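Local atomic coordinates of nuclear transport factor 2 family protein (Rhodopseudomonas palustris, PDB entry 3DM8), a protein that is of unknown function but, as a SnoaL-like member of the NTF2 superfamily, may be an isomerase. Residues Phe9-His14 against Thr22-Thr27; Ala16-Gln21 against Val67-Tyr72; Ile28-Ile33 against Arg115-Arg120; Asp34-Gly39 against Phe47-Gly52. All coordinates share one frame; numbering follows the deposited sequence.

In the fold
From the N terminus, helix 5-19 runs out and interaction 1 closes the first, short loop, folding helix 23-28 back onto it. Before that loop has closed, the end of helix 5-19 opens a longer one, which interaction 2 closes at strand 67-79, so the two cross. After helix 23-28 the chain enters the sheet: interaction 3 pairs 28-33 with strand 115-123 and crosses interaction 2. Interaction 4, a hairpin, nests within the loops of both interactions 2 and 3. Interactions 3 and 4 touch through Arg120 and Asp34, and Phe9 joins interaction 1 to Leu116 of interaction 3. Interactions 2 and 4 involve the two outermost strands of the chain's sheet; the centres of these two contacts lie about 20 Å apart.

Interaction 1: residues Phe9-His14 against Thr22-Thr27; sequences FSRALH and TEELAT
Ala12 sets its methyl group against the backbone where Glu24 passes into Leu25, with CB 3.7 Å from Leu25 N. This is the helical hairpin at the start of the NTF2-like fold, in which helix 5-19 and helix 23-28 pack roughly antiparallel through a short connection. The segment axes approach to 7.9 Å at an angle of 139°, a spacing that the small Ala12 helps to permit.

Leu25 carries the apolar side of the contact. With CG anti to the backbone N (chi1 -178°), its two methyls fork toward different residues of the other helix. CD1 comes obliquely to the Phe9 ring, 3.9 Å from CE1, while CD2 meets Leu13 CD1 at 4.0 Å. Both Phe9 and Leu13 run alongside Leu25 and point the same way; Phe9 and Leu25 are buried in the interior. Phe9 continues onto Leu116 and Leu119 of the sheet, and Leu25 onto Leu57 and Cys60 of helix 53-66.

Glu24 is solvent-exposed. Its CB rests 3.9 Å from Ala12 CB, and from there the chain extends over helix 5-19. The carboxylate passes above Ala12 and finds its main partner in a salt bridge with Arg15; the charged group of Arg11 lies nearby but not in contact with the carboxylate.

Leu25 N belongs to the first turn of its helix, where an amide has no acceptor one turn back. Water 1 takes that role: it accepts from Leu25 N at 3.0 Å and donates to Ala12 O at 2.8 Å.

Interaction 2: residues Ala16-Gln21 against Val67-Tyr72; sequences ALNDRQ and VRIYRY
The guanidinium of Arg68 has the Asn18 amide over one face: Asn18 CG stands 4.2 Å above its plane, over the centre, and the two planes differ by 35°. From this position Arg68 NH2 also gives a weak bond to Asn18 O, 3.1 Å away near the end of helix 5-19. A second flat group, the Tyr72 ring, has Ile69 CG2 on one face, offset toward the rim.

The amide of Asn18 takes both polar backbone atoms of Ile69. Its ND2 donates to Ile69 O at 2.8 Å, nearly straight at 167° and in the carbonyl plane, while OD1 accepts a weaker bond from Ile69 N at 3.3 Å. Strand 67-79 is an outermost strand of this chain's sheet, and here in the NTF2-like fold an asparagine of the N-terminal helix pairs with it much as a neighbouring strand would. With an alanine here, Ile69 N and O would probably lose both partners, and the Arg68 guanidinium the amide over its face.

Next to these polar bonds Leu17, which also packs on Ile63 and Ala64 of helix 53-66, holds CG anti to its carbonyl carbon (chi1 -63°), and this brings CD1 to within 3.6 Å of Ile69 CD1.

Interaction 3: residues Ile28-Ile33 against Arg115-Arg120; sequences IIDDNI and RLTNLR
Ile29 and Leu116 form a parallel beta bridge, the point at which the chain leaving helix 23-28 first joins strand 115-123 of the curved NTF2-like sheet. Two backbone bonds flank the bridge: Leu116 N donates to Ile28 O at 2.8 Å, and Asp30 N to Leu116 O at 2.9 Å. Straight afterwards the chain turns a corner through a type I turn from Asp30 to Ile33, before starting strand 33-38.

The charged contact belongs to Asp30 and Arg115. The arginine chain bends at chi3 (-77°), which brings NE round to Asp30 OD1 in a long salt bridge of 3.4 Å. The carboxylate oxygen lies at the edge of the guanidinium, in its plane, and water 2 supports the pair by donating to the same OD1 at 2.6 Å. The other oxygen, OD2, faces its own turn and accepts from Asn32 N at 2.9 Å, an Asx turn in which the donor comes from above the carboxylate plane. Asp30 thus uses one oxygen in the turn and the other toward Arg115, the latter only weakly.

Apolar contacts gather on Leu116 CD2. Ile29 CD1 approaches it from alongside to 3.6 Å, and Ile33 CD1 reaches it at 3.5 Å from the far end of the turn, with CG1 anti to the backbone N (chi1 -173°), which carries CD1 to Leu116. Phe9 of helix 5-19 also packs on Leu116.

Beyond the bridge, Thr117 and Asn118 both face Gln110 in a classic beta bulge. Here water 3 links two carbonyls, donating to Asn32 O and to Thr117 O.

Interaction 4: residues Asp34-Gly39 against Phe47-Gly52; sequences DWAIYG and FGARQG. With CE9 (dodecyl nona ethylene glycol ether), chain B.
Phe47 spreads its ring obliquely across Ile37 and Gly39, with CD1 3.6 Å from Ile37 CG2 and CD2 equally close to Gly39 CA. The contact is a beta hairpin of the NTF2-like sheet, strand 33-38 against strand 48-51, outermost in this chain. Trp35 with Arg50 and Ile37 with Gly48 are its hydrogen-bonded pairs; Asp34 with Gln51 and Ala36 with Ala49 are the non-hydrogen-bonded ones.

Trp35 and Arg50 point to the side covered by helix 53-66, where both touch Val59. Arg50 passes its CB and CG by Trp35 CD1, then folds back at chi2 (-61°) along its own strand. There NH1 bridges two carbonyls, donating to Phe47 O at 2.9 Å and to Ala49 O at 3.0 Å, and NH2 adds a weak bond to Phe47 O. A methionine in place of Arg50 would probably leave both carbonyls without this donor and let the Phe47-Gly48 backbone move more freely.

On the Ala36 side, Asp34 and Gln51 lie side by side, carboxylate and amide planes 84° apart. Asp34 is salt-bridged to Arg120, and water 4 ties Asp34 OD1 to Gln51 NE2 and Trp35 O. The detergent polyether CE9 runs past here, its C33 3.7 Å from Asp34 OD2. On the opposite face, at the indole edge and in the ring plane, water 5 accepts from Trp35 NE1 at 2.9 Å and donates to Gly48 O at 2.8 Å.

Interaction 1: residues Phe9-His14 against Thr22-Thr27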
# COMPACT_ATOMS: atom_id res chain seq x y z
N PHE A 9 -1.98 1.65 19.04
CA PHE A 9 -3.00 2.11 18.12
C PHE A 9 -3.80 0.94 17.59
O PHE A 9 -5.01 0.98 17.49
CB PHE A 9 -2.37 2.90 16.95
CG PHE A 9 -3.29 3.15 15.82
CD1 PHE A 9 -4.38 3.98 15.96
CD2 PHE A 9 -3.03 2.62 14.59
CE1 PHE A 9 -5.24 4.21 14.91
CE2 PHE A 9 -3.89 2.88 13.52
CZ PHE A 9 -5.00 3.65 13.70
N SER A 10 -3.10 -0.14 17.27
CA SER A 10 -3.73 -1.30 16.68
C SER A 10 -4.72 -1.89 17.69
O SER A 10 -5.84 -2.29 17.33
CB SER A 10 -2.70 -2.33 16.22
OG SER A 10 -3.37 -3.41 15.54
N ARG A 11 -4.30 -1.93 18.95
CA ARG A 11 -5.20 -2.49 19.99
C ARG A 11 -6.44 -1.60 20.19
O ARG A 11 -7.58 -2.08 20.28
CB ARG A 11 -4.45 -2.69 21.27
CG ARG A 11 -5.25 -3.26 22.33
CD ARG A 11 -4.35 -3.75 23.46
NE ARG A 11 -3.46 -2.70 23.94
CZ ARG A 11 -2.17 -2.65 23.66
NH1 ARG A 11 -1.62 -3.58 22.94
NH2 ARG A 11 -1.42 -1.68 24.15
N ALA A 12 -6.19 -0.29 20.22
CA ALA A 12 -7.22 0.71 20.43
C ALA A 12 -8.24 0.66 19.30
O ALA A 12 -9.44 0.74 19.52
CB ALA A 12 -6.60 2.10 20.47
N LEU A 13 -7.75 0.50 18.09
CA LEU A 13 -8.62 0.42 16.92
C LEU A 13 -9.46 -0.87 16.95
O LEU A 13 -10.67 -0.92 16.59
CB LEU A 13 -7.76 0.48 15.66
CG LEU A 13 -8.59 0.56 14.38
CD1 LEU A 13 -9.50 1.82 14.33
CD2 LEU A 13 -7.60 0.44 13.19
N HIS A 14 -8.84 -1.96 17.38
CA HIS A 14 -9.55 -3.24 17.56
C HIS A 14 -10.74 -3.11 18.49
O HIS A 14 -11.87 -3.56 18.21
CB HIS A 14 -8.59 -4.29 18.12
CG HIS A 14 -9.19 -5.65 18.29
ND1 HIS A 14 -8.90 -6.70 17.42
CD2 HIS A 14 -10.03 -6.15 19.23
CE1 HIS A 14 -9.55 -7.78 17.83
NE2 HIS A 14 -10.26 -7.47 18.90
N THR A 22 -14.55 3.05 22.27
CA THR A 22 -13.73 4.02 21.52
C THR A 22 -12.86 4.92 22.37
O THR A 22 -12.13 5.75 21.86
CB THR A 22 -14.60 4.91 20.61
OG1 THR A 22 -15.43 5.77 21.41
CG2 THR A 22 -15.44 4.06 19.67
N GLU A 23 -12.86 4.70 23.67
CA GLU A 23 -12.13 5.62 24.56
C GLU A 23 -10.63 5.59 24.31
O GLU A 23 -9.99 6.65 24.32
CB GLU A 23 -12.44 5.35 26.03
CG GLU A 23 -13.94 5.45 26.36
CD GLU A 23 -14.82 4.30 25.75
OE1 GLU A 23 -14.39 3.12 25.65
OE2 GLU A 23 -15.98 4.62 25.37
N GLU A 24 -10.07 4.40 24.13
CA GLU A 24 -8.61 4.26 23.93
C GLU A 24 -8.18 4.83 22.60
O GLU A 24 -7.12 5.41 22.49
CB GLU A 24 -8.13 2.80 23.97
CG GLU A 24 -8.02 2.19 25.35
CD GLU A 24 -7.50 0.72 25.33
OE1 GLU A 24 -7.54 0.12 26.40
OE2 GLU A 24 -7.05 0.20 24.27
N LEU A 25 -9.03 4.67 21.60
CA LEU A 25 -8.76 5.20 20.29
C LEU A 25 -8.75 6.72 20.35
O LEU A 25 -7.93 7.35 19.73
CB LEU A 25 -9.76 4.72 19.25
CG LEU A 25 -9.60 5.15 17.80
CD1 LEU A 25 -8.27 4.69 17.28
CD2 LEU A 25 -10.71 4.55 16.95
N ALA A 26 -9.72 7.28 21.03
CA ALA A 26 -9.83 8.74 21.12
C ALA A 26 -8.62 9.34 21.82
O ALA A 26 -8.19 10.48 21.48
CB ALA A 26 -11.14 9.14 21.83
N THR A 27 -8.03 8.59 22.75
CA THR A 27 -6.86 9.08 23.48
C THR A 27 -5.66 9.19 22.57
O THR A 27 -4.83 10.11 22.66
CB THR A 27 -6.54 8.17 24.68
OG1 THR A 27 -7.64 8.28 25.59
CG2 THR A 27 -5.30 8.59 25.38
O HOH W 1 -10.76 2.22 21.46

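Interaction 2: residues Ala16-Gln21 against Val67-Tyr72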
# COMPACT_ATOMS: atom_id res chain seq x y z
N ALA A 16 -12.33 -0.48 19.18
CA ALA A 16 -13.33 0.44 18.66
C ALA A 16 -14.13 -0.32 17.61
O ALA A 16 -15.37 -0.32 17.63
CB ALA A 16 -12.73 1.71 18.09
N LEU A 17 -13.44 -1.01 16.72
CA LEU A 17 -14.14 -1.62 15.58
C LEU A 17 -14.93 -2.83 16.00
O LEU A 17 -16.03 -3.10 15.46
CB LEU A 17 -13.16 -2.01 14.47
CG LEU A 17 -12.40 -0.86 13.84
CD1 LEU A 17 -11.64 -1.38 12.59
CD2 LEU A 17 -13.24 0.38 13.52
N ASN A 18 -14.39 -3.59 16.94
CA ASN A 18 -15.02 -4.86 17.27
C ASN A 18 -15.95 -4.76 18.44
O ASN A 18 -17.06 -5.33 18.44
CB ASN A 18 -14.00 -5.99 17.42
CG ASN A 18 -13.81 -6.75 16.11
OD1 ASN A 18 -13.96 -6.16 15.03
ND2 ASN A 18 -13.55 -8.05 16.19
N ASP A 19 -15.56 -3.97 19.42
CA ASP A 19 -16.35 -3.91 20.68
C ASP A 19 -17.11 -2.61 20.86
O ASP A 19 -17.81 -2.42 21.86
CB ASP A 19 -15.45 -4.14 21.91
CG ASP A 19 -14.84 -5.51 21.93
OD1 ASP A 19 -13.60 -5.63 21.90
OD2 ASP A 19 -15.59 -6.49 21.94
N ARG A 20 -16.97 -1.73 19.89
CA ARG A 20 -17.54 -0.38 19.94
C ARG A 20 -17.16 0.39 21.19
O ARG A 20 -17.95 1.15 21.73
CB ARG A 20 -19.05 -0.39 19.81
CG ARG A 20 -19.53 -1.38 18.84
CD ARG A 20 -18.99 -1.14 17.45
NE ARG A 20 -19.21 0.21 16.93
CZ ARG A 20 -20.23 0.56 16.14
NH1 ARG A 20 -20.31 1.79 15.67
NH2 ARG A 20 -21.16 -0.31 15.82
N GLN A 21 -15.95 0.14 21.67
CA GLN A 21 -15.39 0.85 22.81
C GLN A 21 -14.28 1.75 22.28
O GLN A 21 -13.23 1.27 21.91
CB GLN A 21 -14.79 -0.13 23.81
CG GLN A 21 -15.77 -1.01 24.55
CD GLN A 21 -15.11 -2.27 25.12
OE1 GLN A 21 -13.87 -2.45 25.07
NE2 GLN A 21 -15.93 -3.17 25.65
N VAL A 67 -18.44 -3.45 9.46
CA VAL A 67 -17.65 -4.68 9.46
C VAL A 67 -17.36 -5.22 10.85
O VAL A 67 -17.36 -4.50 11.84
CB VAL A 67 -16.30 -4.52 8.71
CG1 VAL A 67 -16.49 -4.08 7.25
CG2 VAL A 67 -15.39 -3.56 9.44
N ARG A 68 -17.12 -6.51 10.88
CA ARG A 68 -16.46 -7.17 11.99
C ARG A 68 -15.29 -7.99 11.49
O ARG A 68 -15.42 -8.83 10.61
CB ARG A 68 -17.45 -8.07 12.73
CG ARG A 68 -16.82 -9.00 13.72
CD ARG A 68 -17.82 -9.51 14.76
NE ARG A 68 -17.12 -9.69 16.03
CZ ARG A 68 -17.29 -8.93 17.11
NH1 ARG A 68 -16.58 -9.17 18.21
NH2 ARG A 68 -18.19 -7.95 17.11
N ILE A 69 -14.15 -7.73 12.12
CA ILE A 69 -12.89 -8.39 11.79
C ILE A 69 -12.73 -9.61 12.65
O ILE A 69 -12.88 -9.55 13.89
CB ILE A 69 -11.68 -7.45 12.03
CG1 ILE A 69 -11.84 -6.19 11.19
CG2 ILE A 69 -10.39 -8.17 11.71
CD1 ILE A 69 -11.52 -4.89 11.95
N TYR A 70 -12.48 -10.73 11.99
CA TYR A 70 -12.32 -12.00 12.69
C TYR A 70 -10.90 -12.59 12.62
O TYR A 70 -10.53 -13.45 13.42
CB TYR A 70 -13.35 -13.01 12.23
CG TYR A 70 -13.24 -13.48 10.82
CD1 TYR A 70 -12.45 -14.57 10.48
CD2 TYR A 70 -13.97 -12.88 9.80
CE1 TYR A 70 -12.37 -15.01 9.19
CE2 TYR A 70 -13.92 -13.34 8.57
CZ TYR A 70 -13.11 -14.40 8.24
OH TYR A 70 -13.03 -14.80 6.95
N ARG A 71 -10.10 -12.04 11.71
CA ARG A 71 -8.70 -12.46 11.60
C ARG A 71 -7.79 -11.36 11.06
O ARG A 71 -8.20 -10.55 10.24
CB ARG A 71 -8.59 -13.76 10.77
CG ARG A 71 -7.37 -14.57 11.07
CD ARG A 71 -7.57 -16.04 10.70
N TYR A 72 -6.60 -11.27 11.65
CA TYR A 72 -5.55 -10.36 11.21
C TYR A 72 -4.33 -11.13 10.79
O TYR A 72 -3.97 -12.10 11.45
CB TYR A 72 -5.12 -9.46 12.34
CG TYR A 72 -6.21 -8.57 12.88
CD1 TYR A 72 -7.25 -9.09 13.63
CD2 TYR A 72 -6.18 -7.20 12.65
CE1 TYR A 72 -8.26 -8.25 14.15
CE2 TYR A 72 -7.16 -6.36 13.16
CZ TYR A 72 -8.21 -6.89 13.91
OH TYR A 72 -9.19 -6.04 14.41

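Interaction 3: residues Ile28-Ile33 against Arg115-Arg120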
# COMPACT_ATOMS: atom_id res chain seq x y z
N ILE A 28 -5.57 8.22 21.68
CA ILE A 28 -4.38 8.02 20.85
C ILE A 28 -4.38 8.82 19.59
O ILE A 28 -3.33 9.12 19.07
CB ILE A 28 -4.12 6.52 20.55
CG1 ILE A 28 -2.65 6.29 20.14
CG2 ILE A 28 -5.01 5.98 19.49
CD1 ILE A 28 -2.19 4.77 20.27
N ILE A 29 -5.54 9.22 19.12
CA ILE A 29 -5.63 10.02 17.89
C ILE A 29 -5.33 11.50 18.21
O ILE A 29 -5.96 12.09 19.12
CB ILE A 29 -7.03 9.90 17.26
CG1 ILE A 29 -7.29 8.47 16.75
CG2 ILE A 29 -7.16 10.85 16.05
CD1 ILE A 29 -6.19 7.93 15.92
N ASP A 30 -4.35 12.11 17.54
CA ASP A 30 -4.01 13.53 17.79
C ASP A 30 -5.16 14.42 17.38
O ASP A 30 -5.82 14.15 16.40
CB ASP A 30 -2.80 13.97 16.98
CG ASP A 30 -2.26 15.34 17.38
OD1 ASP A 30 -1.53 15.44 18.40
OD2 ASP A 30 -2.51 16.31 16.64
N ASP A 31 -5.34 15.52 18.10
CA ASP A 31 -6.46 16.40 17.81
C ASP A 31 -6.41 16.89 16.37
O ASP A 31 -7.47 17.16 15.75
CB ASP A 31 -6.48 17.64 18.71
CG ASP A 31 -7.00 17.38 20.14
OD1 ASP A 31 -7.49 16.26 20.43
OD2 ASP A 31 -6.93 18.34 20.95
N ASN A 32 -5.20 16.99 15.82
CA ASN A 32 -5.02 17.55 14.47
C ASN A 32 -4.48 16.55 13.51
O ASN A 32 -3.79 16.89 12.57
CB ASN A 32 -4.12 18.79 14.49
CG ASN A 32 -4.67 19.87 15.41
OD1 ASN A 32 -4.05 20.25 16.45
ND2 ASN A 32 -5.85 20.30 15.10
N ILE A 33 -4.80 15.30 13.75
CA ILE A 33 -4.37 14.23 12.84
C ILE A 33 -4.63 14.56 11.37
O ILE A 33 -5.69 15.09 10.97
CB ILE A 33 -5.01 12.88 13.19
CG1 ILE A 33 -4.42 11.73 12.33
CG2 ILE A 33 -6.57 12.95 13.06
CD1 ILE A 33 -4.70 10.36 12.87
N ARG A 115 0.92 9.96 20.25
CA ARG A 115 -0.36 10.11 19.55
C ARG A 115 -0.13 9.98 18.06
O ARG A 115 0.87 10.44 17.53
CB ARG A 115 -0.99 11.46 19.86
CG ARG A 115 -1.38 11.64 21.32
CD ARG A 115 -2.25 12.90 21.48
NE ARG A 115 -1.35 14.02 21.43
CZ ARG A 115 -0.64 14.42 22.47
NH1 ARG A 115 -0.76 13.78 23.63
NH2 ARG A 115 0.21 15.44 22.37
N LEU A 116 -1.11 9.40 17.39
CA LEU A 116 -1.12 9.27 15.91
C LEU A 116 -1.41 10.61 15.28
O LEU A 116 -2.48 11.18 15.46
CB LEU A 116 -2.16 8.25 15.46
CG LEU A 116 -2.24 7.94 13.96
CD1 LEU A 116 -0.92 7.19 13.56
CD2 LEU A 116 -3.46 7.15 13.64
N THR A 117 -0.45 11.11 14.51
CA THR A 117 -0.51 12.45 13.89
C THR A 117 -0.68 12.42 12.38
O THR A 117 -1.15 13.36 11.77
CB THR A 117 0.72 13.29 14.24
OG1 THR A 117 1.92 12.61 13.82
CG2 THR A 117 0.73 13.61 15.74
N ASN A 118 -0.31 11.31 11.80
CA ASN A 118 -0.41 11.12 10.35
C ASN A 118 -0.65 9.64 10.02
O ASN A 118 0.07 8.75 10.51
CB ASN A 118 0.84 11.67 9.65
CG ASN A 118 0.64 11.88 8.15
OD1 ASN A 118 0.45 10.92 7.39
ND2 ASN A 118 0.60 13.13 7.73
N LEU A 119 -1.65 9.40 9.17
CA LEU A 119 -1.91 8.09 8.63
C LEU A 119 -2.25 8.14 7.16
O LEU A 119 -3.01 9.03 6.70
CB LEU A 119 -3.05 7.41 9.42
CG LEU A 119 -3.47 6.01 8.99
CD1 LEU A 119 -3.93 5.18 10.21
CD2 LEU A 119 -4.61 5.96 7.87
N ARG A 120 -1.65 7.21 6.43
CA ARG A 120 -1.94 7.01 5.02
C ARG A 120 -2.08 5.53 4.77
O ARG A 120 -1.26 4.72 5.23
CB ARG A 120 -0.81 7.56 4.13
CG ARG A 120 -0.64 9.07 4.12
CD ARG A 120 -1.86 9.76 3.55
NE ARG A 120 -1.66 11.18 3.36
CZ ARG A 120 -1.92 12.09 4.30
NH1 ARG A 120 -1.75 13.36 4.06
NH2 ARG A 120 -2.40 11.71 5.44
O HOH W 2 0.83 14.86 19.36
O HOH W 3 -0.69 16.18 11.96

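Interaction 4: residues Asp34-Gly39 against Phe47-Gly52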
# COMPACT_ATOMS: atom_id res chain seq x y z
N ASP A 34 -3.64 14.18 10.55
CA ASP A 34 -3.71 14.29 9.08
C ASP A 34 -3.83 12.90 8.51
O ASP A 34 -2.91 12.12 8.56
CB ASP A 34 -2.44 14.98 8.59
CG ASP A 34 -2.38 15.20 7.11
OD1 ASP A 34 -2.98 14.45 6.31
OD2 ASP A 34 -1.66 16.18 6.75
N TRP A 35 -5.03 12.58 8.02
CA TRP A 35 -5.44 11.21 7.70
C TRP A 35 -5.90 11.03 6.27
O TRP A 35 -6.58 11.91 5.68
CB TRP A 35 -6.62 10.84 8.63
CG TRP A 35 -7.42 9.58 8.42
CD1 TRP A 35 -8.42 9.36 7.50
CD2 TRP A 35 -7.45 8.45 9.29
NE1 TRP A 35 -8.99 8.13 7.70
CE2 TRP A 35 -8.41 7.56 8.81
CE3 TRP A 35 -6.74 8.11 10.43
CZ2 TRP A 35 -8.68 6.36 9.44
CZ3 TRP A 35 -6.95 6.90 11.01
CH2 TRP A 35 -7.90 6.02 10.54
N ALA A 36 -5.55 9.88 5.68
CA ALA A 36 -6.20 9.50 4.39
C ALA A 36 -6.19 8.03 4.15
O ALA A 36 -5.18 7.34 4.32
CB ALA A 36 -5.55 10.26 3.15
N ILE A 37 -7.33 7.54 3.69
CA ILE A 37 -7.40 6.17 3.19
C ILE A 37 -7.83 6.26 1.76
O ILE A 37 -8.86 6.81 1.49
CB ILE A 37 -8.43 5.28 3.93
CG1 ILE A 37 -8.15 5.18 5.41
CG2 ILE A 37 -8.46 3.85 3.31
CD1 ILE A 37 -9.37 4.60 6.17
N TYR A 38 -7.02 5.73 0.85
CA TYR A 38 -7.29 5.91 -0.57
C TYR A 38 -8.21 4.82 -1.07
O TYR A 38 -7.83 3.67 -1.22
CB TYR A 38 -5.99 5.95 -1.39
CG TYR A 38 -5.13 7.13 -0.99
CD1 TYR A 38 -4.02 6.95 -0.19
CD2 TYR A 38 -5.48 8.43 -1.34
CE1 TYR A 38 -3.25 7.98 0.22
CE2 TYR A 38 -4.69 9.50 -0.92
CZ TYR A 38 -3.58 9.25 -0.12
OH TYR A 38 -2.74 10.25 0.34
N GLY A 39 -9.44 5.21 -1.39
CA GLY A 39 -10.37 4.26 -1.97
C GLY A 39 -11.66 4.94 -2.40
O GLY A 39 -11.81 6.14 -2.23
N PHE A 47 -14.05 6.41 3.31
CA PHE A 47 -12.73 6.61 2.70
C PHE A 47 -12.45 8.10 2.45
O PHE A 47 -13.32 8.99 2.60
CB PHE A 47 -12.53 5.76 1.45
CG PHE A 47 -12.36 4.27 1.73
CD1 PHE A 47 -12.01 3.81 2.97
CD2 PHE A 47 -12.55 3.35 0.72
CE1 PHE A 47 -11.87 2.44 3.21
CE2 PHE A 47 -12.39 1.99 0.95
CZ PHE A 47 -12.03 1.55 2.18
N GLY A 48 -11.21 8.34 2.03
CA GLY A 48 -10.72 9.62 1.72
C GLY A 48 -9.93 10.32 2.79
O GLY A 48 -9.59 9.75 3.83
N ALA A 49 -9.64 11.57 2.52
CA ALA A 49 -8.84 12.37 3.47
C ALA A 49 -9.71 12.97 4.53
O ALA A 49 -10.86 13.38 4.28
CB ALA A 49 -8.09 13.50 2.69
N ARG A 50 -9.16 13.06 5.73
CA ARG A 50 -9.78 13.75 6.84
C ARG A 50 -8.71 14.52 7.65
O ARG A 50 -7.54 14.11 7.71
CB ARG A 50 -10.48 12.75 7.80
CG ARG A 50 -11.58 11.86 7.24
CD ARG A 50 -12.77 12.66 6.69
NE ARG A 50 -13.84 11.72 6.32
CZ ARG A 50 -13.90 11.07 5.17
NH1 ARG A 50 -13.01 11.31 4.25
NH2 ARG A 50 -14.89 10.23 4.92
N GLN A 51 -9.15 15.60 8.26
CA GLN A 51 -8.32 16.35 9.20
C GLN A 51 -9.04 16.39 10.54
O GLN A 51 -10.19 16.84 10.63
CB GLN A 51 -8.09 17.79 8.75
CG GLN A 51 -7.67 17.96 7.35
CD GLN A 51 -6.49 17.10 6.98
OE1 GLN A 51 -5.48 17.00 7.71
NE2 GLN A 51 -6.61 16.47 5.80
N GLY A 52 -8.26 16.10 11.59
CA GLY A 52 -8.72 16.22 12.97
C GLY A 52 -9.30 14.96 13.55
O GLY A 52 -9.91 14.14 12.85
C29 CE9 B . -5.57 21.62 1.79
C30 CE9 B . -5.85 20.18 2.23
O31 CE9 B . -4.92 19.83 3.26
C32 CE9 B . -5.09 18.50 3.75
C33 CE9 B . -4.01 18.23 4.77
O34 CE9 B . -4.18 19.12 5.86
C35 CE9 B . -2.95 19.74 6.22
C36 CE9 B . -2.98 20.09 7.69
O37 CE9 B . -3.33 21.46 7.81
C38 CE9 B . -2.33 22.32 7.27
C39 CE9 B . -2.99 23.32 6.34
OXT CE9 B . -2.54 24.62 6.73
O HOH W 4 -5.25 14.14 4.80
O HOH W 5 -10.72 7.77 5.46